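Local coordinates for putative polysaccharide biosynthesis protein with aminopeptidase-like domain (Clostridium acetobutylicum, PDB 3K9T) that binds one zinc ion per subunit and probably serves in the biosynthesis of modified polysaccharides, with no peptidase activity expected despite its aminopeptidase-like domain, at residues V103-L109 / D152-I158; Y115-P120 / W137-Q143. One frame throughout, in Å; residues are numbered along the deposited sequence.

Contact 1. Residues V103-L109 / D152-I158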
ATOM      1  N   VAL A 103      43.957 -37.974 -12.039  1.00 31.40           N
ATOM      2  CA  VAL A 103      44.569 -38.745 -10.978  1.00 32.32           C
ATOM      3  C   VAL A 103      44.630 -40.199 -11.401  1.00 33.77           C
ATOM      4  O   VAL A 103      43.722 -40.694 -12.071  1.00 32.03           O
ATOM      5  CB  VAL A 103      43.842 -38.606  -9.588  1.00 34.93           C
ATOM      6  CG1 VAL A 103      42.963 -37.315  -9.516  1.00 29.44           C
ATOM      7  CG2 VAL A 103      43.021 -39.868  -9.221  1.00 36.87           C
ATOM      8  N   HIS A 104      45.724 -40.862 -11.024  1.00 34.56           N
ATOM      9  CA  HIS A 104      45.908 -42.278 -11.288  1.00 37.24           C
ATOM     10  C   HIS A 104      46.700 -42.850 -10.108  1.00 38.73           C
ATOM     11  O   HIS A 104      47.902 -42.657 -10.016  1.00 39.41           O
ATOM     12  CB  HIS A 104      46.622 -42.502 -12.619  1.00 37.27           C
ATOM     13  CG  HIS A 104      46.701 -43.941 -13.016  1.00 43.89           C
ATOM     14  ND1 HIS A 104      45.997 -44.931 -12.360  1.00 51.63           N
ATOM     15  CD2 HIS A 104      47.345 -44.553 -14.038  1.00 46.84           C
ATOM     16  CE1 HIS A 104      46.240 -46.095 -12.936  1.00 48.74           C
ATOM     17  NE2 HIS A 104      47.051 -45.893 -13.958  1.00 45.65           N
ATOM     18  N   LYS A 105      46.008 -43.536  -9.202  1.00 40.17           N
ATOM     19  CA  LYS A 105      46.585 -43.955  -7.935  1.00 39.72           C
ATOM     20  C   LYS A 105      46.044 -45.275  -7.423  1.00 39.48           C
ATOM     21  O   LYS A 105      44.981 -45.725  -7.843  1.00 39.52           O
ATOM     22  CB  LYS A 105      46.251 -42.918  -6.870  1.00 40.15           C
ATOM     23  CG  LYS A 105      46.680 -41.490  -7.184  1.00 44.90           C
ATOM     24  CD  LYS A 105      46.918 -40.670  -5.902  1.00 50.16           C
ATOM     25  CE  LYS A 105      46.584 -39.194  -6.080  1.00 52.17           C
ATOM     26  NZ  LYS A 105      47.350 -38.335  -5.135  1.00 59.84           N
ATOM     27  N   THR A 106      46.805 -45.905  -6.529  1.00 38.18           N
ATOM     28  CA  THR A 106      46.258 -46.970  -5.706  1.00 37.10           C
ATOM     29  C   THR A 106      46.164 -46.394  -4.318  1.00 36.82           C
ATOM     30  O   THR A 106      47.110 -45.816  -3.820  1.00 37.80           O
ATOM     31  CB  THR A 106      47.080 -48.258  -5.672  1.00 36.52           C
ATOM     32  OG1 THR A 106      46.773 -49.026  -6.837  1.00 36.58           O
ATOM     33  CG2 THR A 106      46.691 -49.090  -4.445  1.00 33.66           C
HETATM   34  N   MSE A 107      45.000 -46.508  -3.711  1.00 37.18           N
HETATM   35  CA  MSE A 107      44.816 -46.049  -2.354  1.00 37.30           C
HETATM   36  C   MSE A 107      43.941 -47.017  -1.572  1.00 38.88           C
HETATM   37  O   MSE A 107      43.151 -47.783  -2.147  1.00 39.42           O
HETATM   38  CB  MSE A 107      44.273 -44.613  -2.300  1.00 35.69           C
HETATM   39  CG  MSE A 107      43.780 -44.060  -3.602  1.00 33.05           C
HETATM   40 SE   MSE A 107      43.283 -42.195  -3.396  0.75 29.44          SE
HETATM   41  CE  MSE A 107      43.891 -41.657  -5.121  1.00 32.48           C
ATOM     42  N   THR A 108      44.142 -47.014  -0.258  1.00 38.59           N
ATOM     43  CA  THR A 108      43.327 -47.807   0.632  1.00 39.46           C
ATOM     44  C   THR A 108      42.027 -47.030   0.871  1.00 40.97           C
ATOM     45  O   THR A 108      41.963 -45.826   0.588  1.00 39.28           O
ATOM     46  CB  THR A 108      44.053 -48.104   1.955  1.00 39.62           C
ATOM     47  OG1 THR A 108      43.961 -46.972   2.823  1.00 35.37           O
ATOM     48  CG2 THR A 108      45.535 -48.481   1.701  1.00 35.92           C
ATOM     49  N   LEU A 109      40.998 -47.712   1.383  1.00 42.38           N
ATOM     50  CA  LEU A 109      39.697 -47.069   1.621  1.00 42.66           C
ATOM     51  C   LEU A 109      39.847 -45.801   2.458  1.00 43.26           C
ATOM     52  O   LEU A 109      39.251 -44.754   2.124  1.00 42.76           O
ATOM     53  CB  LEU A 109      38.679 -48.022   2.281  1.00 42.63           C
ATOM     54  CG  LEU A 109      37.217 -47.512   2.385  1.00 40.37           C
ATOM     55  CD1 LEU A 109      36.620 -47.193   1.031  1.00 41.86           C
ATOM     56  CD2 LEU A 109      36.300 -48.488   3.096  1.00 37.64           C
ATOM     57  N   ASP A 152      40.346 -52.001   1.485  1.00 44.00           N
ATOM     58  CA  ASP A 152      40.878 -52.596   0.266  1.00 41.89           C
ATOM     59  C   ASP A 152      41.916 -51.669  -0.354  1.00 41.15           C
ATOM     60  O   ASP A 152      42.148 -50.563   0.155  1.00 40.03           O
ATOM     61  CB  ASP A 152      39.718 -52.824  -0.737  1.00 42.12           C
ATOM     62  CG  ASP A 152      40.063 -53.800  -1.837  1.00 40.70           C
ATOM     63  OD1 ASP A 152      41.087 -54.472  -1.720  1.00 45.38           O
ATOM     64  OD2 ASP A 152      39.326 -53.901  -2.832  1.00 40.48           O
ATOM     65  N   ASP A 153      42.571 -52.153  -1.413  1.00 40.10           N
ATOM     66  CA  ASP A 153      43.415 -51.320  -2.263  1.00 40.91           C
ATOM     67  C   ASP A 153      42.600 -51.085  -3.512  1.00 39.55           C
ATOM     68  O   ASP A 153      42.168 -52.026  -4.198  1.00 38.49           O
ATOM     69  CB  ASP A 153      44.771 -51.960  -2.604  1.00 41.76           C
ATOM     70  CG  ASP A 153      45.803 -51.776  -1.498  1.00 44.49           C
ATOM     71  OD1 ASP A 153      46.048 -50.616  -1.069  1.00 49.35           O
ATOM     72  OD2 ASP A 153      46.372 -52.800  -1.065  1.00 47.42           O
ATOM     73  N   TYR A 154      42.366 -49.808  -3.776  1.00 38.63           N
ATOM     74  CA  TYR A 154      41.544 -49.401  -4.883  1.00 36.82           C
ATOM     75  C   TYR A 154      42.395 -48.697  -5.920  1.00 35.25           C
ATOM     76  O   TYR A 154      43.252 -47.907  -5.568  1.00 34.31           O
ATOM     77  CB  TYR A 154      40.440 -48.456  -4.386  1.00 36.48           C
ATOM     78  CG  TYR A 154      39.363 -49.113  -3.546  1.00 34.60           C
ATOM     79  CD1 TYR A 154      38.323 -49.819  -4.151  1.00 30.68           C
ATOM     80  CD2 TYR A 154      39.373 -49.016  -2.152  1.00 33.43           C
ATOM     81  CE1 TYR A 154      37.328 -50.424  -3.397  1.00 29.15           C
ATOM     82  CE2 TYR A 154      38.371 -49.611  -1.383  1.00 36.06           C
ATOM     83  CZ  TYR A 154      37.344 -50.318  -2.015  1.00 35.75           C
ATOM     84  OH  TYR A 154      36.340 -50.928  -1.279  1.00 33.70           O
ATOM     85  N   GLU A 155      42.172 -49.020  -7.191  1.00 35.10           N
ATOM     86  CA  GLU A 155      42.723 -48.248  -8.297  1.00 35.58           C
ATOM     87  C   GLU A 155      41.776 -47.056  -8.498  1.00 35.71           C
ATOM     88  O   GLU A 155      40.557 -47.233  -8.634  1.00 35.73           O
ATOM     89  CB  GLU A 155      42.789 -49.077  -9.582  1.00 35.62           C
ATOM     90  CG  GLU A 155      43.740 -48.505 -10.641  1.00 40.62           C
ATOM     91  CD  GLU A 155      43.599 -49.162 -12.012  1.00 45.44           C
ATOM     92  OE1 GLU A 155      42.735 -50.040 -12.189  1.00 49.09           O
ATOM     93  OE2 GLU A 155      44.347 -48.776 -12.930  1.00 48.39           O
ATOM     94  N   VAL A 156      42.345 -45.856  -8.485  1.00 34.64           N
ATOM     95  CA  VAL A 156      41.597 -44.624  -8.615  1.00 33.79           C
ATOM     96  C   VAL A 156      42.067 -43.905  -9.863  1.00 33.62           C
ATOM     97  O   VAL A 156      43.215 -43.465  -9.941  1.00 32.26           O
ATOM     98  CB  VAL A 156      41.819 -43.726  -7.401  1.00 35.24           C
ATOM     99  CG1 VAL A 156      41.002 -42.420  -7.530  1.00 32.93           C
ATOM    100  CG2 VAL A 156      41.467 -44.496  -6.120  1.00 35.03           C
ATOM    101  N   VAL A 157      41.163 -43.791 -10.831  1.00 32.89           N
ATOM    102  CA  VAL A 157      41.457 -43.184 -12.109  1.00 31.90           C
ATOM    103  C   VAL A 157      40.453 -42.076 -12.441  1.00 32.46           C
ATOM    104  O   VAL A 157      39.244 -42.309 -12.450  1.00 33.08           O
ATOM    105  CB  VAL A 157      41.378 -44.241 -13.251  1.00 31.09           C
ATOM    106  CG1 VAL A 157      41.553 -43.573 -14.598  1.00 28.09           C
ATOM    107  CG2 VAL A 157      42.404 -45.327 -13.056  1.00 26.78           C
ATOM    108  N   ILE A 158      40.968 -40.871 -12.657  1.00 31.49           N
ATOM    109  CA  ILE A 158      40.218 -39.794 -13.289  1.00 31.15           C
ATOM    110  C   ILE A 158      41.066 -39.365 -14.494  1.00 31.78           C
ATOM    111  O   ILE A 158      42.085 -38.689 -14.332  1.00 31.19           O
ATOM    112  CB  ILE A 158      39.979 -38.557 -12.384  1.00 31.32           C
ATOM    113  CG1 ILE A 158      39.156 -38.916 -11.145  1.00 32.88           C
ATOM    114  CG2 ILE A 158      39.269 -37.472 -13.175  1.00 25.70           C
ATOM    115  CD1 ILE A 158      39.092 -37.772 -10.080  1.00 28.09           C
TER

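Contact 2. Residues Y115-P120 / W137-Q143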
ATOM      1  N   TYR A 115      38.150 -38.008  -0.295  1.00 30.48           N
ATOM      2  CA  TYR A 115      37.751 -37.547  -1.643  1.00 31.28           C
ATOM      3  C   TYR A 115      36.389 -38.101  -2.126  1.00 30.48           C
ATOM      4  O   TYR A 115      35.986 -37.840  -3.252  1.00 33.05           O
ATOM      5  CB  TYR A 115      38.816 -37.925  -2.668  1.00 30.42           C
ATOM      6  CG  TYR A 115      40.175 -37.404  -2.319  1.00 32.45           C
ATOM      7  CD1 TYR A 115      41.017 -38.117  -1.465  1.00 31.08           C
ATOM      8  CD2 TYR A 115      40.627 -36.186  -2.842  1.00 32.82           C
ATOM      9  CE1 TYR A 115      42.269 -37.623  -1.147  1.00 32.60           C
ATOM     10  CE2 TYR A 115      41.870 -35.693  -2.551  1.00 26.52           C
ATOM     11  CZ  TYR A 115      42.688 -36.406  -1.697  1.00 38.03           C
ATOM     12  OH  TYR A 115      43.926 -35.901  -1.391  1.00 44.55           O
ATOM     13  N   LEU A 116      35.702 -38.861  -1.279  1.00 28.95           N
ATOM     14  CA  LEU A 116      34.398 -39.442  -1.594  1.00 28.01           C
ATOM     15  C   LEU A 116      33.313 -38.552  -0.996  1.00 27.66           C
ATOM     16  O   LEU A 116      33.513 -38.002   0.080  1.00 27.61           O
ATOM     17  CB  LEU A 116      34.288 -40.871  -1.023  1.00 26.51           C
ATOM     18  CG  LEU A 116      35.307 -41.866  -1.586  1.00 23.90           C
ATOM     19  CD1 LEU A 116      35.143 -43.294  -1.010  1.00 24.06           C
ATOM     20  CD2 LEU A 116      35.241 -41.856  -3.112  1.00 14.41           C
ATOM     21  N   HIS A 117      32.184 -38.399  -1.707  1.00 27.86           N
ATOM     22  CA  HIS A 117      31.056 -37.547  -1.263  1.00 26.16           C
ATOM     23  C   HIS A 117      29.718 -38.246  -1.425  1.00 26.35           C
ATOM     24  O   HIS A 117      29.412 -38.744  -2.501  1.00 30.70           O
ATOM     25  CB  HIS A 117      31.068 -36.212  -2.021  1.00 25.17           C
ATOM     26  CG  HIS A 117      32.387 -35.517  -1.932  1.00 28.96           C
ATOM     27  ND1 HIS A 117      33.492 -35.937  -2.648  1.00 33.30           N
ATOM     28  CD2 HIS A 117      32.807 -34.491  -1.153  1.00 27.29           C
ATOM     29  CE1 HIS A 117      34.530 -35.184  -2.328  1.00 30.46           C
ATOM     30  NE2 HIS A 117      34.139 -34.298  -1.429  1.00 29.48           N
ATOM     31  N   THR A 118      28.935 -38.265  -0.349  1.00 26.70           N
ATOM     32  CA  THR A 118      27.609 -38.880  -0.304  1.00 27.16           C
ATOM     33  C   THR A 118      26.578 -37.904   0.287  1.00 28.02           C
ATOM     34  O   THR A 118      26.909 -36.756   0.625  1.00 27.58           O
ATOM     35  CB  THR A 118      27.616 -40.168   0.563  1.00 28.04           C
ATOM     36  OG1 THR A 118      28.016 -39.849   1.893  1.00 26.57           O
ATOM     37  CG2 THR A 118      28.564 -41.211   0.006  1.00 25.85           C
ATOM     38  N   ILE A 119      25.321 -38.341   0.361  1.00 28.66           N
ATOM     39  CA  ILE A 119      24.233 -37.544   0.984  1.00 27.61           C
ATOM     40  C   ILE A 119      23.591 -38.485   2.011  1.00 28.05           C
ATOM     41  O   ILE A 119      22.706 -39.302   1.684  1.00 26.34           O
ATOM     42  CB  ILE A 119      23.207 -36.988  -0.029  1.00 25.81           C
ATOM     43  CG1 ILE A 119      23.901 -36.113  -1.083  1.00 28.73           C
ATOM     44  CG2 ILE A 119      22.145 -36.169   0.677  1.00 15.17           C
ATOM     45  CD1 ILE A 119      23.093 -35.945  -2.368  1.00 23.83           C
ATOM     46  N   PRO A 120      24.087 -38.409   3.256  1.00 27.82           N
ATOM     47  CA  PRO A 120      23.644 -39.310   4.330  1.00 26.89           C
ATOM     48  C   PRO A 120      22.138 -39.317   4.543  1.00 26.16           C
ATOM     49  O   PRO A 120      21.562 -40.370   4.883  1.00 30.87           O
ATOM     50  CB  PRO A 120      24.362 -38.752   5.563  1.00 25.22           C
ATOM     51  CG  PRO A 120      25.577 -38.117   5.031  1.00 24.75           C
ATOM     52  CD  PRO A 120      25.222 -37.566   3.681  1.00 26.45           C
ATOM     53  N   TRP A 137      39.968 -32.778  -6.723  1.00 25.31           N
ATOM     54  CA  TRP A 137      39.338 -33.928  -7.361  1.00 26.69           C
ATOM     55  C   TRP A 137      38.410 -34.691  -6.408  1.00 28.48           C
ATOM     56  O   TRP A 137      38.661 -34.797  -5.217  1.00 28.59           O
ATOM     57  CB  TRP A 137      40.367 -34.879  -8.012  1.00 28.20           C
ATOM     58  CG  TRP A 137      41.256 -35.641  -7.082  1.00 29.77           C
ATOM     59  CD1 TRP A 137      42.448 -35.228  -6.597  1.00 29.39           C
ATOM     60  CD2 TRP A 137      41.035 -36.954  -6.544  1.00 27.72           C
ATOM     61  NE1 TRP A 137      42.980 -36.185  -5.774  1.00 33.77           N
ATOM     62  CE2 TRP A 137      42.138 -37.261  -5.731  1.00 32.31           C
ATOM     63  CE3 TRP A 137      40.011 -37.893  -6.662  1.00 37.65           C
ATOM     64  CZ2 TRP A 137      42.256 -38.472  -5.036  1.00 32.06           C
ATOM     65  CZ3 TRP A 137      40.132 -39.117  -5.970  1.00 42.16           C
ATOM     66  CH2 TRP A 137      41.247 -39.386  -5.170  1.00 35.20           C
ATOM     67  N   GLY A 138      37.326 -35.232  -6.935  1.00 29.37           N
ATOM     68  CA  GLY A 138      36.409 -35.971  -6.090  1.00 30.31           C
ATOM     69  C   GLY A 138      35.537 -36.969  -6.815  1.00 29.22           C
ATOM     70  O   GLY A 138      35.354 -36.890  -8.028  1.00 29.93           O
ATOM     71  N   PHE A 139      35.029 -37.933  -6.060  1.00 27.04           N
ATOM     72  CA  PHE A 139      34.044 -38.860  -6.557  1.00 25.72           C
ATOM     73  C   PHE A 139      32.797 -38.742  -5.681  1.00 27.27           C
ATOM     74  O   PHE A 139      32.902 -38.644  -4.431  1.00 26.27           O
ATOM     75  CB  PHE A 139      34.536 -40.305  -6.501  1.00 25.07           C
ATOM     76  CG  PHE A 139      35.498 -40.675  -7.582  1.00 25.56           C
ATOM     77  CD1 PHE A 139      35.040 -41.158  -8.805  1.00 29.41           C
ATOM     78  CD2 PHE A 139      36.864 -40.510  -7.399  1.00 28.19           C
ATOM     79  CE1 PHE A 139      35.925 -41.497  -9.818  1.00 26.78           C
ATOM     80  CE2 PHE A 139      37.762 -40.850  -8.405  1.00 25.87           C
ATOM     81  CZ  PHE A 139      37.294 -41.343  -9.615  1.00 31.49           C
ATOM     82  N   SER A 140      31.627 -38.772  -6.331  1.00 24.41           N
ATOM     83  CA  SER A 140      30.363 -38.840  -5.630  1.00 23.99           C
ATOM     84  C   SER A 140      29.768 -40.244  -5.745  1.00 24.69           C
ATOM     85  O   SER A 140      29.942 -40.911  -6.753  1.00 23.70           O
ATOM     86  CB  SER A 140      29.412 -37.835  -6.236  1.00 25.68           C
ATOM     87  OG  SER A 140      29.719 -36.538  -5.801  1.00 25.85           O
ATOM     88  N   LEU A 141      29.068 -40.696  -4.708  1.00 26.51           N
ATOM     89  CA  LEU A 141      28.360 -41.997  -4.746  1.00 26.34           C
ATOM     90  C   LEU A 141      27.215 -42.026  -3.742  1.00 27.14           C
ATOM     91  O   LEU A 141      27.112 -41.136  -2.875  1.00 23.29           O
ATOM     92  CB  LEU A 141      29.295 -43.170  -4.462  1.00 25.42           C
ATOM     93  CG  LEU A 141      29.910 -43.295  -3.075  1.00 24.71           C
ATOM     94  CD1 LEU A 141      30.490 -44.683  -2.943  1.00 22.01           C
ATOM     95  CD2 LEU A 141      30.957 -42.194  -2.816  1.00 18.30           C
ATOM     96  N   THR A 142      26.341 -43.031  -3.850  1.00 26.74           N
ATOM     97  CA  THR A 142      25.252 -43.087  -2.895  1.00 26.74           C
ATOM     98  C   THR A 142      25.831 -43.539  -1.576  1.00 26.99           C
ATOM     99  O   THR A 142      26.839 -44.271  -1.537  1.00 24.79           O
ATOM    100  CB  THR A 142      24.058 -44.000  -3.304  1.00 28.89           C
ATOM    101  OG1 THR A 142      24.421 -45.405  -3.233  1.00 25.40           O
ATOM    102  CG2 THR A 142      23.492 -43.566  -4.696  1.00 18.99           C
ATOM    103  N   GLN A 143      25.223 -43.046  -0.505  1.00 25.32           N
ATOM    104  CA  GLN A 143      25.559 -43.504   0.825  1.00 26.18           C
ATOM    105  C   GLN A 143      25.404 -45.018   0.891  1.00 24.92           C
ATOM    106  O   GLN A 143      26.252 -45.680   1.443  1.00 23.89           O
ATOM    107  CB  GLN A 143      24.631 -42.856   1.869  1.00 28.48           C
ATOM    108  CG  GLN A 143      24.993 -43.161   3.318  1.00 27.97           C
ATOM    109  CD  GLN A 143      26.343 -42.592   3.681  1.00 28.43           C
ATOM    110  OE1 GLN A 143      26.616 -41.383   3.491  1.00 18.89           O
ATOM    111  NE2 GLN A 143      27.211 -43.458   4.189  1.00 21.47           N
TER
HETATM  112  O   HOH W   1      23.737 -40.627  -0.680  1.00 20.38           O

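Contact 1. Residues V103-L109 / D152-I158
The carbonyl oxygen of K105 receives the amide of V156 (N to O 2.7 Å, nearly straight at 168°) and also a CA-H...O contact from E155. Equally short is the bond from Y154 N to M107 O, and the return bonds of these two pairs, with those of V103 and I158, complete an antiparallel ladder of six. Strand alternation puts V103, M107, Y154, V156 and I158, along with K105, on one face, which is largely apolar. There V156 sits between V103 and M107, both residues of the partner strand. Its CG1 lies 3.7 Å from V103 CG2, while its CG2 is 3.4 Å from CG of M107, a selenomethionine whose bend at chi3 (144°) brings CE back to 3.7 Å from V156 CB. Farther along, I158 CD1 rests on V103 CG1. Past the ladder, L109 runs alongside Y154, CD1 to CE2 3.8 Å, and the Y154 hydroxyl is bonded to C150 O.

The other face carries, among others, H104, E155 and V157. With CG anti to the backbone N (chi1 -173°), the H104 ring leans toward the neighbouring strand and runs beside V157, with CE1 3.3 Å from E155 OE2 near the ring plane; its buried ND1 has no partner in the model. The other carboxylate oxygen, E155 OE1, forms a salt bridge with R79.

Strand 103-108 forms one margin of the insert's four-stranded antiparallel sheet; strand 153-163 lies between it and strand 70-79, and L112 of helix 109-112 packs on M107 and V156.

Contact 2. Residues Y115-P120 / W137-Q143
Aromatic packing opens the contact at Y115 and W137, whose rings form an offset stack: the Y115 ring and the six-membered ring of W137 have centroids 4.1 Å apart and planes only 7° from parallel. W137 CZ2 lies over the centre of the tyrosine ring, and Y115 CB adds a CH-pi contact over the indole face. The CG of W137 stands between backbone N and carbonyl carbon (chi1 69°), a setting that lays one face of the indole against the tyrosine ring.

Backbone bonds follow in the order expected of parallel strands. F139 N donates to Y115 O at 3.0 Å, H117 N to F139 O at 2.8 Å, and L141 N to H117 O. The result is a minimal parallel sheet, two strands of two residues each within the insert, with H117 bonding to residues on both sides of S140. A side chain shares the acceptor of the middle rung: H117 ND1 also donates to F139 O (3.3 Å). F139 O lies in the imidazole plane, whereas ND1 stands well above the plane of the F139 carbonyl. One acceptor thus holds both the main chain and the ring of H117.

Polar groups take over where the strands end. T118 OG1 donates to Q143 OE1 over 2.6 Å, approaching from above the amide's carbonyl plane, while Q143 NE2 is held by D147. A water accepts from I119 N and Q143 N, bridging the two segments.

Apolar contacts flank the ladder. L116 CD2 touches F139 CB at 3.8 Å, L141 CD2 reaches T118 CG2, and F146 of helix 143-147 packs against L116, T118 and L141.

In the fold
Contact 2 is nested in the chain loop that contact 1 closes, and the two pack together although their centres lie 15 Å apart. W137 and F139 pack against the face of contact 1 that carries V103, M107 and I158: V103 CG1 is 3.4 Å from W137 CG, M107 CE 3.5 Å from W137 CH2, and I158 CG1 3.4 Å from F139 CZ. Contact 1 lies away from the metal site. Contact 2 extends toward it, the side chain of I119 being about 7 Å from that of zinc ligand H325 and about 13 Å from the zinc ion, which H190 and D196 also bind.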